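Local coordinates for Blo t 1 allergen (Blomia tropicalis, PDB 5JT8), which is a mite allergen with the fold of papain-type cysteine proteases and probably cleaves peptide bonds with a catalytic cysteine, at residues Q115-R120 and Y242-H247; V272-A277 and R317-L322. All blocks are in the same frame, centred on the assembly; numbering follows the deposited sequence.

Overall arrangement
Both contacts lie within the papain-family part of the chain, their centres about 20 Å apart and their nearest atoms about 5 Å apart. Contact 1 fastens strand 117-118 and the short helix after it to helix 237-247, mainly through aromatic and aliphatic groups and one indole hydrogen bond; two of its touching residues are buried and none is exposed. Contact 2 joins two loops, combining a buried side with an exposed one, and relies more on backbone bonds, waters and a ring stack. The same sheet connects them: strand 281-291, which follows 272-277, pairs with strand 117-118. Arg317 touches Asp237 and Met241, earlier residues of the helix that carries 242-247.

Contact 1 (Q115-R120 and Y242-H247); sequences QNFDWR and YTIQQH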
ATOM      1  N   GLN A 115       8.361 -20.513 -10.579  1.00 31.53           N
ATOM      2  CA  GLN A 115       7.375 -19.817 -11.398  1.00 33.55           C
ATOM      3  C   GLN A 115       6.337 -19.130 -10.513  1.00 34.56           C
ATOM      4  O   GLN A 115       5.893 -18.028 -10.822  1.00 39.16           O
ATOM      5  CB  GLN A 115       6.684 -20.788 -12.375  1.00 36.45           C
ATOM      6  CG  GLN A 115       5.670 -20.093 -13.300  1.00 44.46           C
ATOM      7  CD  GLN A 115       5.159 -20.976 -14.443  1.00 55.74           C
ATOM      8  OE1 GLN A 115       4.552 -22.023 -14.213  1.00 61.03           O
ATOM      9  NE2 GLN A 115       5.389 -20.539 -15.681  1.00 54.00           N
ATOM     10  N   ASN A 116       5.949 -19.781  -9.419  1.00 35.40           N
ATOM     11  CA  ASN A 116       4.972 -19.202  -8.488  1.00 34.86           C
ATOM     12  C   ASN A 116       5.516 -19.140  -7.081  1.00 33.51           C
ATOM     13  O   ASN A 116       6.186 -20.060  -6.621  1.00 36.52           O
ATOM     14  CB  ASN A 116       3.662 -20.007  -8.471  1.00 33.49           C
ATOM     15  CG  ASN A 116       3.034 -20.134  -9.839  1.00 44.63           C
ATOM     16  OD1 ASN A 116       2.450 -19.184 -10.363  1.00 44.85           O
ATOM     17  ND2 ASN A 116       3.143 -21.316 -10.425  1.00 43.02           N
ATOM     18  N   PHE A 117       5.205 -18.062  -6.387  1.00 29.49           N
ATOM     19  CA  PHE A 117       5.604 -17.900  -5.002  1.00 32.35           C
ATOM     20  C   PHE A 117       4.567 -16.987  -4.345  1.00 32.88           C
ATOM     21  O   PHE A 117       4.276 -15.915  -4.850  1.00 32.30           O
ATOM     22  CB  PHE A 117       7.019 -17.315  -4.906  1.00 34.11           C
ATOM     23  CG  PHE A 117       7.605 -17.346  -3.519  1.00 34.44           C
ATOM     24  CD1 PHE A 117       7.294 -16.361  -2.592  1.00 37.36           C
ATOM     25  CD2 PHE A 117       8.476 -18.360  -3.143  1.00 41.36           C
ATOM     26  CE1 PHE A 117       7.837 -16.389  -1.312  1.00 37.90           C
ATOM     27  CE2 PHE A 117       9.020 -18.395  -1.866  1.00 40.76           C
ATOM     28  CZ  PHE A 117       8.702 -17.408  -0.951  1.00 40.73           C
ATOM     29  N   ASP A 118       3.999 -17.427  -3.233  1.00 30.71           N
ATOM     30  CA  ASP A 118       2.921 -16.693  -2.582  1.00 35.26           C
ATOM     31  C   ASP A 118       3.086 -16.806  -1.062  1.00 34.55           C
ATOM     32  O   ASP A 118       2.802 -17.852  -0.490  1.00 31.02           O
ATOM     33  CB  ASP A 118       1.558 -17.252  -3.041  1.00 34.99           C
ATOM     34  CG  ASP A 118       0.376 -16.385  -2.619  1.00 32.75           C
ATOM     35  OD1 ASP A 118       0.551 -15.491  -1.772  1.00 35.21           O
ATOM     36  OD2 ASP A 118      -0.734 -16.602  -3.140  1.00 28.52           O
ATOM     37  N   TRP A 119       3.552 -15.744  -0.405  1.00 30.43           N
ATOM     38  CA  TRP A 119       3.695 -15.790   1.050  1.00 30.40           C
ATOM     39  C   TRP A 119       2.368 -16.090   1.766  1.00 28.12           C
ATOM     40  O   TRP A 119       2.376 -16.629   2.874  1.00 35.56           O
ATOM     41  CB  TRP A 119       4.291 -14.486   1.587  1.00 27.21           C
ATOM     42  CG  TRP A 119       5.770 -14.443   1.503  1.00 24.03           C
ATOM     43  CD1 TRP A 119       6.527 -13.596   0.728  1.00 23.18           C
ATOM     44  CD2 TRP A 119       6.699 -15.277   2.209  1.00 24.93           C
ATOM     45  NE1 TRP A 119       7.863 -13.857   0.915  1.00 23.48           N
ATOM     46  CE2 TRP A 119       7.998 -14.883   1.816  1.00 25.51           C
ATOM     47  CE3 TRP A 119       6.559 -16.336   3.120  1.00 31.91           C
ATOM     48  CZ2 TRP A 119       9.151 -15.490   2.313  1.00 24.65           C
ATOM     49  CZ3 TRP A 119       7.702 -16.950   3.610  1.00 30.23           C
ATOM     50  CH2 TRP A 119       8.988 -16.529   3.198  1.00 27.47           C
ATOM     51  N   ARG A 120       1.234 -15.781   1.135  1.00 32.18           N
ATOM     52  CA  ARG A 120      -0.068 -16.118   1.733  1.00 34.07           C
ATOM     53  C   ARG A 120      -0.242 -17.625   1.954  1.00 40.62           C
ATOM     54  O   ARG A 120      -1.061 -18.056   2.771  1.00 34.51           O
ATOM     55  CB  ARG A 120      -1.222 -15.629   0.862  1.00 32.50           C
ATOM     56  CG  ARG A 120      -1.307 -14.127   0.647  1.00 38.24           C
ATOM     57  CD  ARG A 120      -2.453 -13.798  -0.315  1.00 38.84           C
ATOM     58  NE  ARG A 120      -2.229 -14.394  -1.630  1.00 35.58           N
ATOM     59  CZ  ARG A 120      -3.017 -14.221  -2.687  1.00 36.91           C
ATOM     60  NH1 ARG A 120      -4.099 -13.458  -2.591  1.00 40.29           N
ATOM     61  NH2 ARG A 120      -2.719 -14.808  -3.850  1.00 30.06           N
ATOM     62  N   TYR A 242      13.504 -12.303  -6.153  1.00 28.13           N
ATOM     63  CA  TYR A 242      14.484 -12.880  -5.254  1.00 34.16           C
ATOM     64  C   TYR A 242      14.477 -12.243  -3.845  1.00 32.31           C
ATOM     65  O   TYR A 242      14.596 -12.946  -2.828  1.00 27.65           O
ATOM     66  CB  TYR A 242      15.874 -12.762  -5.850  1.00 39.25           C
ATOM     67  CG  TYR A 242      16.806 -13.642  -5.096  1.00 49.93           C
ATOM     68  CD1 TYR A 242      16.742 -15.024  -5.239  1.00 58.11           C
ATOM     69  CD2 TYR A 242      17.697 -13.108  -4.176  1.00 58.02           C
ATOM     70  CE1 TYR A 242      17.571 -15.851  -4.510  1.00 64.12           C
ATOM     71  CE2 TYR A 242      18.535 -13.914  -3.452  1.00 62.77           C
ATOM     72  CZ  TYR A 242      18.477 -15.283  -3.626  1.00 68.01           C
ATOM     73  OH  TYR A 242      19.320 -16.089  -2.902  1.00 73.63           O
ATOM     74  N   THR A 243      14.376 -10.916  -3.796  1.00 23.63           N
ATOM     75  CA  THR A 243      14.282 -10.202  -2.512  1.00 27.91           C
ATOM     76  C   THR A 243      13.079 -10.691  -1.713  1.00 27.41           C
ATOM     77  O   THR A 243      13.180 -10.956  -0.516  1.00 30.14           O
ATOM     78  CB  THR A 243      14.197  -8.683  -2.738  1.00 29.91           C
ATOM     79  OG1 THR A 243      15.408  -8.244  -3.371  1.00 25.08           O
ATOM     80  CG2 THR A 243      13.961  -7.917  -1.403  1.00 17.24           C
ATOM     81  N   ILE A 244      11.951 -10.858  -2.398  1.00 29.15           N
ATOM     82  CA  ILE A 244      10.733 -11.347  -1.765  1.00 28.46           C
ATOM     83  C   ILE A 244      10.937 -12.752  -1.235  1.00 28.96           C
ATOM     84  O   ILE A 244      10.520 -13.072  -0.121  1.00 28.72           O
ATOM     85  CB  ILE A 244       9.556 -11.319  -2.743  1.00 27.53           C
ATOM     86  CG1 ILE A 244       9.121  -9.867  -2.977  1.00 26.89           C
ATOM     87  CG2 ILE A 244       8.390 -12.176  -2.224  1.00 27.80           C
ATOM     88  CD1 ILE A 244       8.183  -9.697  -4.179  1.00 24.30           C
ATOM     89  N   GLN A 245      11.591 -13.588  -2.036  1.00 25.85           N
ATOM     90  CA  GLN A 245      11.880 -14.951  -1.622  1.00 26.63           C
ATOM     91  C   GLN A 245      12.810 -15.010  -0.395  1.00 30.05           C
ATOM     92  O   GLN A 245      12.563 -15.795   0.526  1.00 29.80           O
ATOM     93  CB  GLN A 245      12.502 -15.747  -2.772  1.00 26.81           C
ATOM     94  CG  GLN A 245      12.693 -17.227  -2.428  1.00 33.90           C
ATOM     95  CD  GLN A 245      13.283 -18.068  -3.568  1.00 36.83           C
ATOM     96  OE1 GLN A 245      12.834 -19.183  -3.818  1.00 40.54           O
ATOM     97  NE2 GLN A 245      14.304 -17.548  -4.225  1.00 34.73           N
ATOM     98  N   GLN A 246      13.872 -14.196  -0.386  1.00 23.42           N
ATOM     99  CA  GLN A 246      14.870 -14.278   0.678  1.00 26.07           C
ATOM    100  C   GLN A 246      14.617 -13.359   1.879  1.00 29.65           C
ATOM    101  O   GLN A 246      15.101 -13.636   2.988  1.00 27.24           O
ATOM    102  CB  GLN A 246      16.272 -13.984   0.133  1.00 32.16           C
ATOM    103  CG  GLN A 246      16.872 -15.074  -0.759  1.00 46.43           C
ATOM    104  CD  GLN A 246      16.341 -16.489  -0.486  1.00 66.15           C
ATOM    105  OE1 GLN A 246      15.745 -17.110  -1.367  1.00 75.56           O
ATOM    106  NE2 GLN A 246      16.579 -17.010   0.723  1.00 68.07           N
ATOM    107  N   HIS A 247      13.895 -12.264   1.684  1.00 28.77           N
ATOM    108  CA  HIS A 247      13.691 -11.349   2.814  1.00 30.32           C
ATOM    109  C   HIS A 247      12.226 -11.159   3.222  1.00 31.12           C
ATOM    110  O   HIS A 247      11.949 -10.423   4.161  1.00 26.31           O
ATOM    111  CB  HIS A 247      14.338  -9.995   2.500  1.00 29.29           C
ATOM    112  CG  HIS A 247      15.802 -10.098   2.211  1.00 37.06           C
ATOM    113  ND1 HIS A 247      16.737 -10.301   3.199  1.00 32.21           N
ATOM    114  CD2 HIS A 247      16.489 -10.071   1.042  1.00 45.22           C
ATOM    115  CE1 HIS A 247      17.940 -10.374   2.657  1.00 39.47           C
ATOM    116  NE2 HIS A 247      17.818 -10.236   1.349  1.00 41.62           N
TER
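Trp119 points the N-H edge of its indole at the last turn of helix 237-247 and gives its proton to the carbonyl of Ile244, Trp119 NE1 to Ile244 O 3.0 Å. The oxygen lies almost exactly in the ring plane, and the bond is fairly straight (156° at the hydrogen), although the donor comes from above the carbonyl plane, away from the ideal lone-pair direction. With CG set beside the backbone N (chi1 -83°), the pyrrole edge reaches this oxygen and also touches the beta-branch of Ile244. Here Trp119 CD1 lies 3.8 Å from Ile244 CG2. That methyl serves both aromatics: Phe117 CD1 is 4.3 Å from Ile244 CG2.

This indole bond is the tight point, and the residues beside it are buried. The Phe117 ring, edge first, meets a face of the indole. Trp288 meets the Phe117 ring, while Ile244 also touches Leu285 and Val250; a flat ring and a branched aliphatic chain suit such a water-poor place. Backbone bonds from Phe117 to Trp288 and from Trp119 to Val286 tie this segment to strand 281-291, so helix 237-247 packs here against the sheet of the papain fold.

Gln245, partly exposed, forms the side nearer to solvent. Its CA lies over a face of the Phe117 ring, and Gln245 CG is 3.9 Å from Phe117 CE2. Being extended, the chain places apolar methylenes against the ring and carries the amide onward.

On the side turned from the helix, buried Asp118 is the N-cap of the short helix, its OD1 accepting from Arg120 N. Arg120 grips the same carboxylate side-on and bonds Tyr314 too. Apolar packing probably holds strand and helix together, and the directional indole bond would limit sliding of Trp119 along the helix.

Contact 2 (V272-A277 and R317-L322); sequences VAYNDA and RGHNSL. With NO3 (nitrate ion), chain J; NO3 (nitrate ion), chain H.
Two irregular loops, which follow the parallel-paired strands 268-269 and 312-316, are laced together by Asn275 N to His319 O (3.0 Å) and Leu322 N to Ala273 O (2.8 Å), alongside a type II turn from Ala273 to Asp276. Asn275 occupies the third position of that turn with positive phi, a conformation asparagine tolerates well. Buried Ser321 adds a short bond from OG to Val272 O, 2.6 Å, and accepts a hydrogen bond from a water that in turn accepts from Val272 N. A second water joins the side chains of Asn275 and Asn320. Beneath, Leu322 CD2 packs 3.6 Å from Val272 CG1 and also against the methyl of Ala273.

On the outer side, Tyr274 CG beside the backbone N (chi1 -78°) brings the phenol over His319 in an offset stack, centroids 4.0 Å apart and planes 5° from parallel. His319 CB sits over the centre of the tyrosine ring as a CH-pi contact, and Tyr274 OH bonds Glu316. Asp276 OD2 hydrogen-bonds His255 ND1, outside the two segments. His319 ND1 gives a bond to nitrate O3, 2.7 Å, and Asn275 ND2 holds the same ion. This nitrate is probably from the crystallisation liquor; its binding is consistent with a surface site rich in N-H donors, and no function follows.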
ATOM      1  N   VAL A 272      -1.234  -1.414 -18.123  1.00 33.20           N
ATOM      2  CA  VAL A 272      -1.457  -0.130 -17.463  1.00 36.27           C
ATOM      3  C   VAL A 272      -0.144   0.554 -17.059  1.00 35.88           C
ATOM      4  O   VAL A 272       0.694  -0.041 -16.358  1.00 33.63           O
ATOM      5  CB  VAL A 272      -2.358  -0.291 -16.208  1.00 43.22           C
ATOM      6  CG1 VAL A 272      -2.372   0.986 -15.394  1.00 41.08           C
ATOM      7  CG2 VAL A 272      -3.767  -0.685 -16.610  1.00 33.44           C
ATOM      8  N   ALA A 273       0.028   1.788 -17.538  1.00 34.23           N
ATOM      9  CA  ALA A 273       1.038   2.723 -17.035  1.00 33.78           C
ATOM     10  C   ALA A 273       2.429   2.121 -16.976  1.00 35.20           C
ATOM     11  O   ALA A 273       3.039   2.062 -15.912  1.00 37.87           O
ATOM     12  CB  ALA A 273       0.635   3.233 -15.644  1.00 31.55           C
ATOM     13  N   TYR A 274       2.912   1.660 -18.119  1.00 37.29           N
ATOM     14  CA  TYR A 274       4.239   1.085 -18.223  1.00 37.45           C
ATOM     15  C   TYR A 274       5.306   2.095 -17.809  1.00 37.00           C
ATOM     16  O   TYR A 274       5.262   3.251 -18.223  1.00 38.59           O
ATOM     17  CB  TYR A 274       4.493   0.601 -19.651  1.00 44.37           C
ATOM     18  CG  TYR A 274       3.841  -0.728 -19.987  1.00 44.55           C
ATOM     19  CD1 TYR A 274       2.951  -1.335 -19.106  1.00 42.45           C
ATOM     20  CD2 TYR A 274       4.142  -1.391 -21.174  1.00 49.38           C
ATOM     21  CE1 TYR A 274       2.368  -2.551 -19.407  1.00 42.24           C
ATOM     22  CE2 TYR A 274       3.557  -2.608 -21.483  1.00 46.58           C
ATOM     23  CZ  TYR A 274       2.675  -3.179 -20.597  1.00 41.50           C
ATOM     24  OH  TYR A 274       2.105  -4.389 -20.898  1.00 43.47           O
ATOM     25  N   ASN A 275       6.246   1.658 -16.973  1.00 38.11           N
ATOM     26  CA  ASN A 275       7.355   2.510 -16.526  1.00 38.03           C
ATOM     27  C   ASN A 275       6.893   3.808 -15.871  1.00 38.59           C
ATOM     28  O   ASN A 275       7.528   4.848 -16.033  1.00 40.68           O
ATOM     29  CB  ASN A 275       8.283   2.847 -17.702  1.00 40.30           C
ATOM     30  CG  ASN A 275       8.662   1.623 -18.519  1.00 52.36           C
ATOM     31  OD1 ASN A 275       9.241   0.659 -18.000  1.00 51.94           O
ATOM     32  ND2 ASN A 275       8.324   1.648 -19.804  1.00 57.97           N
ATOM     33  N   ASP A 276       5.785   3.753 -15.139  1.00 36.53           N
ATOM     34  CA  ASP A 276       5.254   4.946 -14.483  1.00 32.51           C
ATOM     35  C   ASP A 276       6.244   5.600 -13.508  1.00 37.79           C
ATOM     36  O   ASP A 276       6.813   4.932 -12.632  1.00 41.36           O
ATOM     37  CB  ASP A 276       3.980   4.597 -13.735  1.00 29.66           C
ATOM     38  CG  ASP A 276       3.050   5.774 -13.611  1.00 35.38           C
ATOM     39  OD1 ASP A 276       3.542   6.929 -13.595  1.00 38.77           O
ATOM     40  OD2 ASP A 276       1.832   5.539 -13.561  1.00 37.78           O
ATOM     41  N   ALA A 277       6.428   6.909 -13.646  1.00 39.04           N
ATOM     42  CA  ALA A 277       7.299   7.651 -12.738  1.00 39.76           C
ATOM     43  C   ALA A 277       6.500   8.233 -11.564  1.00 44.85           C
ATOM     44  O   ALA A 277       7.061   8.584 -10.525  1.00 50.94           O
ATOM     45  CB  ALA A 277       8.030   8.752 -13.482  1.00 40.08           C
ATOM     46  N   ARG A 317       3.532  -8.404 -14.469  1.00 27.92           N
ATOM     47  CA  ARG A 317       4.963  -8.125 -14.338  1.00 31.00           C
ATOM     48  C   ARG A 317       5.574  -7.714 -15.678  1.00 28.00           C
ATOM     49  O   ARG A 317       4.886  -7.676 -16.703  1.00 29.13           O
ATOM     50  CB  ARG A 317       5.710  -9.354 -13.818  1.00 34.04           C
ATOM     51  CG  ARG A 317       5.162  -9.952 -12.543  1.00 27.38           C
ATOM     52  CD  ARG A 317       6.251 -10.741 -11.780  1.00 32.17           C
ATOM     53  NE  ARG A 317       6.933 -11.753 -12.594  1.00 29.58           N
ATOM     54  CZ  ARG A 317       6.486 -12.996 -12.753  1.00 34.95           C
ATOM     55  NH1 ARG A 317       5.358 -13.371 -12.171  1.00 32.07           N
ATOM     56  NH2 ARG A 317       7.159 -13.857 -13.505  1.00 35.15           N
ATOM     57  N   GLY A 318       6.865  -7.393 -15.659  1.00 31.02           N
ATOM     58  CA  GLY A 318       7.627  -7.252 -16.894  1.00 32.29           C
ATOM     59  C   GLY A 318       7.676  -5.863 -17.505  1.00 34.00           C
ATOM     60  O   GLY A 318       8.311  -5.665 -18.542  1.00 29.29           O
ATOM     61  N   HIS A 319       7.031  -4.889 -16.872  1.00 30.88           N
ATOM     62  CA  HIS A 319       6.911  -3.572 -17.495  1.00 33.73           C
ATOM     63  C   HIS A 319       6.960  -2.396 -16.535  1.00 28.39           C
ATOM     64  O   HIS A 319       6.589  -1.281 -16.931  1.00 28.30           O
ATOM     65  CB  HIS A 319       5.604  -3.477 -18.282  1.00 35.64           C
ATOM     66  CG  HIS A 319       5.467  -4.519 -19.341  1.00 37.26           C
ATOM     67  ND1 HIS A 319       6.099  -4.422 -20.560  1.00 34.19           N
ATOM     68  CD2 HIS A 319       4.803  -5.698 -19.352  1.00 35.30           C
ATOM     69  CE1 HIS A 319       5.817  -5.490 -21.285  1.00 40.24           C
ATOM     70  NE2 HIS A 319       5.023  -6.275 -20.579  1.00 40.71           N
ATOM     71  N   ASN A 320       7.416  -2.633 -15.310  1.00 26.32           N
ATOM     72  CA  ASN A 320       7.368  -1.613 -14.268  1.00 28.23           C
ATOM     73  C   ASN A 320       6.017  -0.938 -14.284  1.00 31.30           C
ATOM     74  O   ASN A 320       5.919   0.286 -14.258  1.00 27.74           O
ATOM     75  CB  ASN A 320       8.481  -0.558 -14.443  1.00 25.51           C
ATOM     76  CG  ASN A 320       8.538   0.421 -13.266  1.00 31.56           C
ATOM     77  OD1 ASN A 320       8.015   0.129 -12.179  1.00 28.26           O
ATOM     78  ND2 ASN A 320       9.141   1.591 -13.486  1.00 28.61           N
ATOM     79  N   SER A 321       4.977  -1.750 -14.405  1.00 32.92           N
ATOM     80  CA  SER A 321       3.624  -1.242 -14.486  1.00 34.85           C
ATOM     81  C   SER A 321       3.312  -0.401 -13.246  1.00 29.79           C
ATOM     82  O   SER A 321       3.573  -0.826 -12.117  1.00 26.07           O
ATOM     83  CB  SER A 321       2.632  -2.401 -14.628  1.00 27.82           C
ATOM     84  OG  SER A 321       1.310  -1.918 -14.622  1.00 30.00           O
ATOM     85  N   LEU A 322       2.794   0.802 -13.472  1.00 27.35           N
ATOM     86  CA  LEU A 322       2.426   1.702 -12.383  1.00 27.03           C
ATOM     87  C   LEU A 322       3.574   2.008 -11.411  1.00 25.97           C
ATOM     88  O   LEU A 322       3.321   2.333 -10.265  1.00 28.67           O
ATOM     89  CB  LEU A 322       1.250   1.115 -11.593  1.00 26.96           C
ATOM     90  CG  LEU A 322      -0.070   0.923 -12.332  1.00 35.32           C
ATOM     91  CD1 LEU A 322      -0.896  -0.116 -11.622  1.00 33.40           C
ATOM     92  CD2 LEU A 322      -0.848   2.241 -12.415  1.00 33.77           C
TER
HETATM   93  N   NO3 J 407       7.690  -1.809 -21.856  1.00 77.41           N
HETATM   94  O1  NO3 J 407       7.122  -2.404 -22.820  1.00 79.47           O
HETATM   95  O2  NO3 J 407       8.002  -0.590 -21.971  1.00 78.97           O
HETATM   96  O3  NO3 J 407       7.942  -2.429 -20.780  1.00 73.17           O
HETATM   97  N   NO3 H 405      -2.727   3.813 -18.153  1.00 74.39           N
HETATM   98  O1  NO3 H 405      -2.359   3.071 -19.116  1.00 74.42           O
HETATM   99  O2  NO3 H 405      -1.852   4.421 -17.467  1.00 80.87           O
HETATM  100  O3  NO3 H 405      -3.957   3.955 -17.875  1.00 59.79           O
HETATM  101  O   HOH W   1      -0.334  -3.482 -16.217  1.00 38.45           O
HETATM  102  O   HOH W   2      10.693   1.863 -15.934  1.00 43.15           O